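Local coordinates for protein amine oxidase (Emericella nidulans, PDB 3PGB) that probably oxidises primary amines to aldehydes, as a copper amine oxidase that carries one topaquinone and one copper ion per subunit, at residues P226-D231 and Q396-Y401; L386-A391 and A625-L630; A514-F519 and S526-M531; L589-N594 and I618-G623; P661-S664 and P670-D673. One frame throughout, in Å; residues are numbered along the deposited sequence.

Interaction 1: P226-D231 and Q396-Y401; sequences PLWQDD and QSSVAY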
# COMPACT_ATOMS: atom_id res chain seq x y z
N PRO A 226 14.92 -26.39 8.39
CA PRO A 226 15.60 -27.65 8.08
C PRO A 226 16.13 -28.34 9.33
O PRO A 226 16.13 -27.75 10.41
CB PRO A 226 16.76 -27.20 7.19
CG PRO A 226 17.05 -25.84 7.62
CD PRO A 226 15.75 -25.23 8.02
N LEU A 227 16.55 -29.58 9.18
CA LEU A 227 17.25 -30.29 10.24
C LEU A 227 18.67 -29.73 10.35
O LEU A 227 19.22 -29.21 9.37
CB LEU A 227 17.29 -31.79 9.97
CG LEU A 227 15.95 -32.52 9.82
CD1 LEU A 227 16.18 -33.99 9.50
CD2 LEU A 227 15.12 -32.36 11.07
N TRP A 228 19.25 -29.82 11.54
CA TRP A 228 20.61 -29.32 11.77
C TRP A 228 21.60 -30.19 11.02
O TRP A 228 21.53 -31.42 11.10
CB TRP A 228 20.95 -29.31 13.26
CG TRP A 228 20.42 -28.11 14.01
CD1 TRP A 228 19.47 -27.23 13.59
CD2 TRP A 228 20.78 -27.71 15.33
NE1 TRP A 228 19.24 -26.29 14.55
CE2 TRP A 228 20.03 -26.56 15.64
CE3 TRP A 228 21.68 -28.20 16.29
CZ2 TRP A 228 20.14 -25.89 16.85
CZ3 TRP A 228 21.79 -27.54 17.49
CH2 TRP A 228 21.03 -26.39 17.76
N GLN A 229 22.52 -29.54 10.31
CA GLN A 229 23.45 -30.22 9.41
C GLN A 229 24.88 -29.74 9.64
O GLN A 229 25.55 -29.27 8.73
CB GLN A 229 23.01 -30.00 7.95
CG GLN A 229 21.66 -30.62 7.60
CD GLN A 229 21.01 -29.99 6.39
OE1 GLN A 229 21.63 -29.85 5.34
NE2 GLN A 229 19.74 -29.61 6.53
N ASP A 230 25.34 -29.88 10.88
CA ASP A 230 26.72 -29.56 11.24
C ASP A 230 27.61 -30.79 11.05
O ASP A 230 27.40 -31.81 11.69
CB ASP A 230 26.79 -29.08 12.69
CG ASP A 230 26.10 -27.74 12.90
OD1 ASP A 230 26.51 -26.75 12.24
OD2 ASP A 230 25.16 -27.67 13.73
N ASP A 231 28.58 -30.68 10.14
CA ASP A 231 29.73 -31.60 10.08
C ASP A 231 29.38 -33.08 9.87
O ASP A 231 29.82 -33.95 10.63
CB ASP A 231 30.57 -31.45 11.35
N GLN A 396 11.75 -23.31 17.72
CA GLN A 396 11.40 -22.06 17.06
C GLN A 396 12.62 -21.28 16.60
O GLN A 396 12.56 -20.61 15.57
CB GLN A 396 10.55 -21.17 17.97
CG GLN A 396 9.10 -21.59 18.03
CD GLN A 396 8.43 -21.48 16.69
OE1 GLN A 396 8.09 -20.38 16.24
NE2 GLN A 396 8.24 -22.62 16.03
N SER A 397 13.72 -21.37 17.35
CA SER A 397 14.98 -20.75 16.93
C SER A 397 15.49 -21.31 15.60
O SER A 397 16.08 -20.59 14.81
CB SER A 397 16.05 -20.91 18.01
OG SER A 397 17.29 -20.36 17.60
N SER A 398 15.23 -22.59 15.36
CA SER A 398 15.80 -23.30 14.22
C SER A 398 14.91 -23.32 12.99
O SER A 398 15.39 -23.70 11.92
CB SER A 398 16.11 -24.74 14.63
OG SER A 398 17.00 -24.79 15.72
N VAL A 399 13.64 -22.94 13.10
CA VAL A 399 12.74 -23.01 11.95
C VAL A 399 13.09 -21.95 10.90
O VAL A 399 13.17 -20.76 11.20
CB VAL A 399 11.25 -22.88 12.33
CG1 VAL A 399 10.40 -22.74 11.08
CG2 VAL A 399 10.79 -24.09 13.11
N ALA A 400 13.34 -22.42 9.68
CA ALA A 400 13.51 -21.55 8.53
C ALA A 400 12.88 -22.25 7.32
O ALA A 400 13.58 -22.84 6.50
CB ALA A 400 14.98 -21.25 8.29
N TYR A 401 11.55 -22.20 7.25
CA TYR A 401 10.81 -22.87 6.19
C TYR A 401 11.15 -22.31 4.82
O TYR A 401 11.23 -21.10 4.63
CB TYR A 401 9.29 -22.75 6.40
CG TYR A 401 8.75 -23.53 7.58
CD1 TYR A 401 8.93 -24.90 7.67
CD2 TYR A 401 8.03 -22.91 8.59
CE1 TYR A 401 8.45 -25.62 8.73
CE2 TYR A 401 7.54 -23.62 9.66
CZ TYR A 401 7.75 -24.98 9.72
OH TYR A 401 7.27 -25.72 10.78
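Pro226 and Ala400 set the spacing of the two backbones, their CA atoms lying 6.5 Å apart, and a cis peptide bond precedes Pro226. The proline ring approaches with its CD atom, which rests 3.6 Å from Ala400 O and 4.1 Å from Ala400 CB, a small apolar touch beside a backbone carbonyl. Asp225, next to the proline, makes a backbone hydrogen bond with Ala400, so the main chain joins the two parts as well.

The contact ties the loop between strands 219-223 and 235-242, members of a five-stranded antiparallel sheet, to the copper amine oxidase enzyme domain, where 400-401 pairs with strand 374-389.

Two residues on from the proline, Trp228 reaches across by its indole N-H. NE1 donates to Ser398 OG at 2.9 Å, but the N-H...O angle of 134° and an acceptor lying 24° out of the ring plane show a bent bond. The hydroxyl stands at the indole edge because Ser398 chi1 (-58°) sets OG beside its own backbone N. In that position it also hydrogen-bonds Pro394 O one helical turn back, so OG serves both the helix and the indole. Trp228 also lies at the dimer interface: Arg571 of the second subunit makes a cation-pi contact with its ring, and Trp565 of that subunit packs on it.

Interaction 2: L386-A391 and A625-L630; sequences LAHYAA and AHLTVL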
# COMPACT_ATOMS: atom_id res chain seq x y z
N LEU A 386 10.22 -17.80 2.22
CA LEU A 386 10.95 -18.08 3.45
C LEU A 386 10.10 -17.70 4.65
O LEU A 386 9.45 -16.65 4.65
CB LEU A 386 12.28 -17.32 3.46
CG LEU A 386 13.12 -17.32 4.74
CD1 LEU A 386 13.30 -18.72 5.27
CD2 LEU A 386 14.45 -16.66 4.50
N ALA A 387 10.10 -18.57 5.66
CA ALA A 387 9.53 -18.26 6.97
C ALA A 387 10.61 -18.52 8.02
O ALA A 387 10.75 -19.63 8.54
CB ALA A 387 8.31 -19.12 7.24
N HIS A 388 11.38 -17.47 8.32
CA HIS A 388 12.53 -17.57 9.21
C HIS A 388 12.13 -17.11 10.61
O HIS A 388 11.78 -15.96 10.81
CB HIS A 388 13.67 -16.69 8.69
CG HIS A 388 15.01 -17.06 9.24
ND1 HIS A 388 15.30 -17.04 10.58
CD2 HIS A 388 16.15 -17.44 8.61
CE1 HIS A 388 16.56 -17.40 10.77
NE2 HIS A 388 17.09 -17.64 9.59
N TYR A 389 12.19 -18.03 11.57
CA TYR A 389 11.81 -17.74 12.96
C TYR A 389 13.01 -17.47 13.87
O TYR A 389 14.17 -17.60 13.46
CB TYR A 389 10.99 -18.91 13.52
CG TYR A 389 9.64 -19.04 12.89
CD1 TYR A 389 9.49 -19.57 11.61
CD2 TYR A 389 8.50 -18.63 13.57
CE1 TYR A 389 8.25 -19.68 11.03
CE2 TYR A 389 7.26 -18.74 12.99
CZ TYR A 389 7.13 -19.26 11.73
OH TYR A 389 5.88 -19.37 11.17
N ALA A 390 12.71 -17.06 15.10
CA ALA A 390 13.71 -16.86 16.14
C ALA A 390 13.01 -17.02 17.48
O ALA A 390 11.81 -16.72 17.58
CB ALA A 390 14.34 -15.49 16.03
N ALA A 391 13.74 -17.49 18.48
CA ALA A 391 13.16 -17.70 19.81
C ALA A 391 14.24 -18.07 20.82
O ALA A 391 15.38 -18.33 20.45
CB ALA A 391 12.11 -18.79 19.76
N ALA A 625 10.20 -6.17 2.68
CA ALA A 625 11.26 -6.41 3.67
C ALA A 625 12.04 -7.67 3.34
O ALA A 625 11.45 -8.68 2.95
CB ALA A 625 10.66 -6.52 5.07
N HIS A 626 13.35 -7.60 3.50
CA HIS A 626 14.21 -8.78 3.33
C HIS A 626 14.57 -9.38 4.69
O HIS A 626 14.23 -8.81 5.74
CB HIS A 626 15.45 -8.44 2.52
CG HIS A 626 16.34 -7.42 3.16
ND1 HIS A 626 16.34 -6.09 2.78
CD2 HIS A 626 17.27 -7.53 4.14
CE1 HIS A 626 17.22 -5.43 3.51
NE2 HIS A 626 17.80 -6.28 4.34
N LEU A 627 15.26 -10.52 4.68
CA LEU A 627 15.58 -11.27 5.90
C LEU A 627 16.43 -10.45 6.85
O LEU A 627 17.45 -9.88 6.45
CB LEU A 627 16.28 -12.59 5.55
CG LEU A 627 16.74 -13.52 6.68
CD1 LEU A 627 15.58 -13.99 7.54
CD2 LEU A 627 17.49 -14.71 6.09
N THR A 628 15.99 -10.37 8.11
CA THR A 628 16.69 -9.62 9.15
C THR A 628 18.00 -10.30 9.51
O THR A 628 19.04 -9.65 9.60
CB THR A 628 15.84 -9.54 10.44
OG1 THR A 628 14.58 -8.91 10.16
CG2 THR A 628 16.57 -8.76 11.55
N VAL A 629 17.93 -11.61 9.70
CA VAL A 629 19.05 -12.41 10.18
C VAL A 629 20.22 -12.33 9.21
O VAL A 629 20.06 -12.55 8.02
CB VAL A 629 18.65 -13.89 10.39
CG1 VAL A 629 19.78 -14.67 11.06
CG2 VAL A 629 17.36 -14.01 11.20
N LEU A 630 21.40 -12.00 9.74
CA LEU A 630 22.62 -11.93 8.95
C LEU A 630 23.38 -13.24 9.10
O LEU A 630 23.54 -13.74 10.21
CB LEU A 630 23.49 -10.77 9.44
CG LEU A 630 22.88 -9.37 9.41
CD1 LEU A 630 23.83 -8.39 10.11
CD2 LEU A 630 22.58 -8.92 7.98
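Leu627 makes the first contact of the 625-630 segment, facing His388 and Leu386 from a loop without regular structure. Its two methyl branches divide the work: CD2 meets Leu386 CD2 at 3.9 Å, and CD1 settles 3.5 Å from His388 CB. Leu627 CD1 also comes within 3.6 Å of His388 CG. The leucine crosses both partners at about a right angle.

Thr628 OG1 is hydrogen-bonded to Asp533 OD2. That residue lies between the copper ligands His532 and His534 on strand 532-542, the antiparallel neighbour of strand 374-389 in the copper amine oxidase enzyme domain. His388 itself pairs with Asp533 through the backbone, so the loop packs on the strand next to the copper-bearing one, with the His388 side chain about 10 Å from the copper ion.

Val629 then completes the grip on the imidazole. Its CG1 lies anti to the backbone N (chi1 -173°), leaving the other methyl, CG2, to sit over a face of the His388 ring. CG2 is 3.9 Å from the ring centroid and 27° off the normal, a CH-pi contact displaced toward the rim, with His388 CE1 its nearest atom at 3.5 Å. Hydrogen bonds at both nitrogens restrain the rotation of the imidazole: His388 ND1 donates to Tyr389 O at 3.1 Å, and NE2 is hydrogen-bonded to Ser632 OG, two residues past the segment in the same loop. Asn572 of the second subunit packs against Val629, and Met574 of that subunit against Thr628.

Interaction 3: A514-F519 and S526-M531; sequences ANNQDF and SLSGSM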
# COMPACT_ATOMS: atom_id res chain seq x y z
N ALA A 514 7.31 -19.65 28.01
CA ALA A 514 8.30 -19.69 29.07
C ALA A 514 9.65 -19.14 28.62
O ALA A 514 10.28 -19.68 27.72
CB ALA A 514 8.46 -21.11 29.61
N ASN A 515 10.06 -18.03 29.24
CA ASN A 515 11.39 -17.46 29.04
C ASN A 515 11.65 -16.95 27.62
O ASN A 515 12.80 -16.80 27.22
CB ASN A 515 12.47 -18.48 29.42
CG ASN A 515 12.12 -19.26 30.66
OD1 ASN A 515 12.02 -18.70 31.75
ND2 ASN A 515 11.90 -20.56 30.50
N ASN A 516 10.58 -16.65 26.87
CA ASN A 516 10.72 -16.20 25.49
C ASN A 516 10.50 -14.68 25.34
O ASN A 516 10.08 -14.21 24.29
CB ASN A 516 9.75 -16.97 24.60
CG ASN A 516 10.20 -17.05 23.16
OD1 ASN A 516 11.36 -17.35 22.88
ND2 ASN A 516 9.28 -16.81 22.23
N GLN A 517 10.81 -13.93 26.40
CA GLN A 517 10.52 -12.50 26.46
C GLN A 517 11.19 -11.67 25.37
O GLN A 517 10.66 -10.65 24.96
CB GLN A 517 10.96 -11.92 27.81
CG GLN A 517 10.12 -12.37 29.00
CD GLN A 517 10.68 -13.60 29.68
OE1 GLN A 517 11.44 -14.37 29.07
NE2 GLN A 517 10.33 -13.80 30.95
N ASP A 518 12.37 -12.12 24.93
CA ASP A 518 13.19 -11.36 23.98
C ASP A 518 12.84 -11.65 22.52
O ASP A 518 13.42 -11.06 21.60
CB ASP A 518 14.68 -11.62 24.23
CG ASP A 518 15.19 -10.97 25.53
OD1 ASP A 518 14.37 -10.45 26.32
OD2 ASP A 518 16.41 -10.97 25.76
N PHE A 519 11.87 -12.54 22.30
CA PHE A 519 11.55 -13.02 20.96
C PHE A 519 10.06 -13.01 20.67
O PHE A 519 9.57 -13.80 19.86
CB PHE A 519 12.10 -14.44 20.79
CG PHE A 519 13.57 -14.56 21.04
CD1 PHE A 519 14.48 -14.50 19.99
CD2 PHE A 519 14.05 -14.75 22.32
CE1 PHE A 519 15.85 -14.62 20.22
CE2 PHE A 519 15.41 -14.86 22.56
CZ PHE A 519 16.31 -14.80 21.51
N SER A 526 -0.53 -19.42 28.08
CA SER A 526 0.83 -19.97 28.02
C SER A 526 1.41 -19.88 26.61
O SER A 526 2.18 -20.75 26.18
CB SER A 526 0.83 -21.41 28.53
OG SER A 526 0.47 -21.45 29.90
N LEU A 527 1.06 -18.81 25.90
CA LEU A 527 1.35 -18.69 24.47
C LEU A 527 2.17 -17.45 24.15
O LEU A 527 1.86 -16.35 24.61
CB LEU A 527 0.04 -18.63 23.67
CG LEU A 527 0.16 -18.99 22.19
CD1 LEU A 527 0.51 -20.45 22.06
CD2 LEU A 527 -1.12 -18.69 21.44
N SER A 528 3.23 -17.64 23.37
CA SER A 528 3.97 -16.55 22.76
C SER A 528 3.63 -16.46 21.29
O SER A 528 3.58 -17.48 20.60
CB SER A 528 5.48 -16.75 22.91
OG SER A 528 6.17 -15.80 22.12
N GLY A 529 3.42 -15.24 20.81
CA GLY A 529 3.18 -15.01 19.41
C GLY A 529 4.39 -15.33 18.57
O GLY A 529 4.25 -15.66 17.39
N SER A 530 5.58 -15.25 19.18
CA SER A 530 6.86 -15.58 18.54
C SER A 530 7.25 -14.45 17.59
O SER A 530 6.78 -13.32 17.73
CB SER A 530 6.78 -16.94 17.82
OG SER A 530 8.06 -17.54 17.66
N MET A 531 8.15 -14.75 16.64
CA MET A 531 8.53 -13.78 15.62
C MET A 531 9.06 -14.50 14.40
O MET A 531 9.66 -15.56 14.52
CB MET A 531 9.57 -12.79 16.16
CG MET A 531 10.88 -13.42 16.64
SD MET A 531 11.99 -12.22 17.39
CE MET A 531 12.29 -11.11 16.01
O HOH W 1 7.35 -14.06 23.86
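The Phe519 ring is approached obliquely by Met531, whose SD lies 5.5 Å from the ring centroid and 71° off its normal, an oblique Met-aromatic contact. The sulfur lies closer to the backbone, 3.7 Å from Phe519 CA and 4.1 Å from Phe519 CB, while Met531 CG sits 3.5 Å from Phe519 O. Met574 of the second subunit also packs on Phe519. The second flat group, the Asn516 amide, uses its ND2 edge: ND2 donates to Ser528 OG at 3.3 Å with the acceptor only 4° out of the amide plane, and Asn516 OD1 accepts from the backbone N of Asn392.

Ser528 lies on strand 527-528, the central strand of a small three-stranded antiparallel sheet, and 514-519 belongs to the excursion joining the two outer strands. With OG anti to the backbone N (chi1 170°), the hydroxyl accepts from Ser530 N at 3.0 Å, an ST turn. One water bridges the segments, 2.8 Å from Asn516 O, to which it donates, and 2.7 Å from Ser528 OG. Met531 directly precedes the copper ligand His532, and Ser530 CA makes a C-H...O contact with Phe519 O.

Interaction 4: L589-N594 and I618-G623; sequences LNWGFN and ILPSAG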
# COMPACT_ATOMS: atom_id res chain seq x y z
N LEU A 589 20.95 -4.61 -3.96
CA LEU A 589 20.66 -3.37 -3.27
C LEU A 589 19.34 -3.41 -2.50
O LEU A 589 18.54 -4.35 -2.62
CB LEU A 589 20.70 -2.19 -4.25
CG LEU A 589 20.43 -2.44 -5.74
CD1 LEU A 589 19.05 -3.04 -5.93
CD2 LEU A 589 20.57 -1.16 -6.53
N ASN A 590 19.15 -2.39 -1.67
CA ASN A 590 17.95 -2.24 -0.87
C ASN A 590 17.28 -0.90 -1.16
O ASN A 590 17.93 0.04 -1.63
CB ASN A 590 18.30 -2.37 0.60
CG ASN A 590 18.77 -3.77 0.96
OD1 ASN A 590 18.16 -4.74 0.53
ND2 ASN A 590 19.84 -3.87 1.73
N TRP A 591 15.98 -0.83 -0.88
CA TRP A 591 15.24 0.39 -1.10
C TRP A 591 15.81 1.47 -0.19
O TRP A 591 16.13 1.21 0.97
CB TRP A 591 13.74 0.17 -0.86
CG TRP A 591 13.13 -0.85 -1.79
CD1 TRP A 591 12.70 -2.09 -1.45
CD2 TRP A 591 12.91 -0.71 -3.20
NE1 TRP A 591 12.21 -2.74 -2.56
CE2 TRP A 591 12.33 -1.91 -3.64
CE3 TRP A 591 13.13 0.32 -4.12
CZ2 TRP A 591 11.97 -2.13 -4.98
CZ3 TRP A 591 12.78 0.11 -5.45
CH2 TRP A 591 12.21 -1.11 -5.87
N GLY A 592 15.99 2.67 -0.73
CA GLY A 592 16.74 3.71 -0.03
C GLY A 592 16.11 4.28 1.23
O GLY A 592 14.98 3.96 1.59
N PHE A 593 16.89 5.11 1.92
CA PHE A 593 16.38 5.92 3.03
C PHE A 593 15.38 6.93 2.48
O PHE A 593 15.64 7.58 1.47
CB PHE A 593 17.56 6.61 3.73
CG PHE A 593 17.19 7.88 4.46
CD1 PHE A 593 16.63 7.84 5.72
CD2 PHE A 593 17.44 9.12 3.88
CE1 PHE A 593 16.31 9.01 6.40
CE2 PHE A 593 17.12 10.29 4.55
CZ PHE A 593 16.55 10.23 5.82
N ASN A 594 14.22 7.05 3.14
CA ASN A 594 13.19 8.02 2.75
C ASN A 594 12.69 7.83 1.31
O ASN A 594 12.29 8.79 0.65
CB ASN A 594 13.73 9.46 2.96
CG ASN A 594 12.64 10.52 2.91
OD1 ASN A 594 11.52 10.30 3.38
ND2 ASN A 594 12.96 11.68 2.35
N ILE A 618 10.22 0.18 -10.97
CA ILE A 618 9.82 -0.81 -9.98
C ILE A 618 9.79 -0.10 -8.63
O ILE A 618 10.78 0.51 -8.22
CB ILE A 618 10.80 -2.00 -9.93
CG1 ILE A 618 10.89 -2.67 -11.30
CG2 ILE A 618 10.35 -3.00 -8.86
CD1 ILE A 618 11.88 -3.81 -11.37
N LEU A 619 8.65 -0.16 -7.95
CA LEU A 619 8.52 0.48 -6.65
C LEU A 619 7.73 -0.41 -5.69
O LEU A 619 6.79 -1.07 -6.10
CB LEU A 619 7.85 1.85 -6.78
CG LEU A 619 6.43 1.93 -7.35
CD1 LEU A 619 5.79 3.24 -6.94
CD2 LEU A 619 6.42 1.78 -8.87
N PRO A 620 8.12 -0.42 -4.41
CA PRO A 620 7.36 -1.14 -3.40
C PRO A 620 6.08 -0.38 -3.04
O PRO A 620 6.09 0.45 -2.13
CB PRO A 620 8.32 -1.20 -2.21
CG PRO A 620 9.13 0.02 -2.34
CD PRO A 620 9.27 0.29 -3.82
N SER A 621 5.00 -0.67 -3.74
CA SER A 621 3.74 0.04 -3.53
C SER A 621 3.11 -0.25 -2.17
O SER A 621 2.56 0.65 -1.54
CB SER A 621 2.75 -0.31 -4.64
OG SER A 621 3.04 0.46 -5.80
N ALA A 622 3.21 -1.50 -1.73
CA ALA A 622 2.60 -1.94 -0.48
C ALA A 622 3.63 -2.25 0.60
O ALA A 622 3.30 -2.90 1.60
CB ALA A 622 1.73 -3.16 -0.73
N GLY A 623 4.87 -1.81 0.41
CA GLY A 623 5.93 -2.08 1.38
C GLY A 623 6.50 -3.48 1.28
O GLY A 623 5.81 -4.42 0.88
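Trp591 lays its indole against the ring of Pro620, which presents CD almost exactly over the centre of the six-membered ring. The distance from Pro620 CD to that centroid is 3.6 Å, and the approach deviates from the ring normal by just 2°, the geometry of a face-on CH-pi contact. The overlap spreads toward the pyrrole half, where Pro620 CG lies 3.9 Å from Trp591 CD2. The two side chains meet from opposite directions. Trp591 chi1 (-62°) puts CG beside the backbone N, and chi2 (110°) then turns the flat of the indole to the proline.

Further out, the CH2 corner of the indole reaches the backbone of Ile618 on strand 613-619. It lies 3.2 Å from Ile618 O, which stands oblique to the ring, and 4.0 Å from Ile618 CG2, which comes in the ring plane at the edge. Strand 613-619 pairs antiparallel with 597-603 and with 714-722 in the β-rich enzyme domain of copper amine oxidases.

Leu599 and Val646 add apolar contacts to the indole from strands 597-603 and 646-650, and Asp645 accepts the Trp591 backbone N-H. Ile618 lies against Phe542, a residue of a calcium site. Beyond the tryptophan the same loop joins the dimer interface: Asn594 OD1 accepts from His626 N of the second subunit, and Asn594 O is hydrogen-bonded to His697 NE2 of that subunit.

Interaction 5: P661-S664 and P670-D673; sequences PYNS and PPVD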
# COMPACT_ATOMS: atom_id res chain seq x y z
N PRO A 661 13.68 -26.86 -4.53
CA PRO A 661 12.89 -27.36 -3.40
C PRO A 661 13.69 -28.06 -2.31
O PRO A 661 13.32 -27.97 -1.14
CB PRO A 661 11.95 -28.37 -4.06
CG PRO A 661 11.83 -27.93 -5.44
CD PRO A 661 13.15 -27.36 -5.81
N TYR A 662 14.76 -28.75 -2.69
CA TYR A 662 15.57 -29.52 -1.73
C TYR A 662 16.86 -28.81 -1.34
O TYR A 662 17.83 -29.48 -0.94
CB TYR A 662 15.89 -30.92 -2.29
CG TYR A 662 14.69 -31.68 -2.81
CD1 TYR A 662 13.49 -31.70 -2.11
CD2 TYR A 662 14.78 -32.40 -3.99
CE1 TYR A 662 12.39 -32.40 -2.60
CE2 TYR A 662 13.68 -33.11 -4.48
CZ TYR A 662 12.49 -33.10 -3.78
OH TYR A 662 11.42 -33.80 -4.27
N ASN A 663 16.90 -27.48 -1.44
CA ASN A 663 18.00 -26.71 -0.83
C ASN A 663 18.09 -27.05 0.67
O ASN A 663 19.18 -27.13 1.23
CB ASN A 663 17.82 -25.19 -1.02
CG ASN A 663 18.26 -24.69 -2.42
OD1 ASN A 663 18.66 -25.46 -3.29
ND2 ASN A 663 18.17 -23.38 -2.61
N SER A 664 16.94 -27.25 1.30
CA SER A 664 16.85 -27.63 2.72
C SER A 664 17.52 -28.97 3.07
O SER A 664 17.79 -29.24 4.23
CB SER A 664 15.38 -27.73 3.12
OG SER A 664 14.74 -28.75 2.38
N PRO A 670 23.64 -26.57 -1.44
CA PRO A 670 22.32 -26.67 -2.05
C PRO A 670 22.38 -26.75 -3.58
O PRO A 670 23.31 -26.18 -4.17
CB PRO A 670 21.65 -25.37 -1.63
CG PRO A 670 22.75 -24.42 -1.44
CD PRO A 670 23.89 -25.22 -0.91
N PRO A 671 21.40 -27.42 -4.22
CA PRO A 671 21.31 -27.46 -5.67
C PRO A 671 21.44 -26.08 -6.32
O PRO A 671 22.27 -25.90 -7.22
CB PRO A 671 19.93 -28.06 -5.92
CG PRO A 671 19.75 -29.00 -4.80
CD PRO A 671 20.43 -28.36 -3.60
N VAL A 672 20.65 -25.12 -5.85
CA VAL A 672 20.76 -23.74 -6.31
C VAL A 672 21.24 -22.85 -5.16
O VAL A 672 20.53 -22.65 -4.17
CB VAL A 672 19.44 -23.19 -6.88
CG1 VAL A 672 19.64 -21.78 -7.43
CG2 VAL A 672 18.92 -24.10 -7.98
N ASP A 673 22.46 -22.36 -5.29
CA ASP A 673 23.04 -21.40 -4.39
C ASP A 673 23.00 -20.06 -5.13
O ASP A 673 23.83 -19.78 -6.01
CB ASP A 673 24.47 -21.82 -4.06
CG ASP A 673 25.17 -20.87 -3.12
OD1 ASP A 673 24.88 -19.65 -3.16
OD2 ASP A 673 26.05 -21.34 -2.35
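Chi1 of -80° sets Asn663 CG beside its backbone N, and chi2 of 3° then turns the carboxamide so that both its oxygen and its nitrogen meet Val672. The result is a two-point pairing of side chain with backbone across a loop, an asparagine amide engaging the N-H and the C=O of one residue. It draws together two parts of the long connection between strands 646-650 and 686-698 of the enzyme domain, the first including the 3-10 residues Asn663 and Ser664 and the second an irregular Pro-Pro sequence.

The two bonds differ. Val672 N donates to Asn663 OD1 at 3.3 Å along a nearly straight N-H...O path of 165°. In return Asn663 ND2 reaches Val672 O at 2.9 Å, but this bond is bent and weak; the same nitrogen also hydrogen-bonds Ala638 O, which helps hold the amide in place.

Prolines fill in around the oxygen. Pro670 CB and Pro671 CD each lie 3.4 Å from Asn663 OD1, the CA atoms of Asn663 and Pro670 being just 4.5 Å apart. Pro671 CD also rests 3.9 Å from Tyr662 O. The Tyr662 ring stacks on Phe146, and both Tyr662 and Pro671 pack on Val177, so the loop is seated against strand 176-178. Val672 lies beside Phe677, a residue of the second calcium site. Asn663 OD1 and Val672 O, both acceptors, lie 3.5 Å apart and share no hydrogen.

How the interactions relate
Interactions 1, 2 and 3 form a connected group near the copper and topaquinone, their nearest side chains about 13, 10 and 9 Å from the copper ion. Interactions 1 and 2 are joined by antiparallel backbone pairing, with Val399 O 2.9 Å from Tyr389 N, and Tyr389 OH hydrogen-bonds topaquinone O4. Interaction 3 joins this group through Gln396 OE1, 3.2 Å from Ser530 OG, and through Ala391, packed on Phe519. Gln229 NE2 lies 3.0 Å from Ser664 O and links interaction 1 to interaction 5. Interaction 4 meets interaction 2 where Asn590 packs on His626, but stays about 16 Å from interaction 5 between nearest atoms. Interactions 1 to 4 all touch the second subunit; interaction 5 does not.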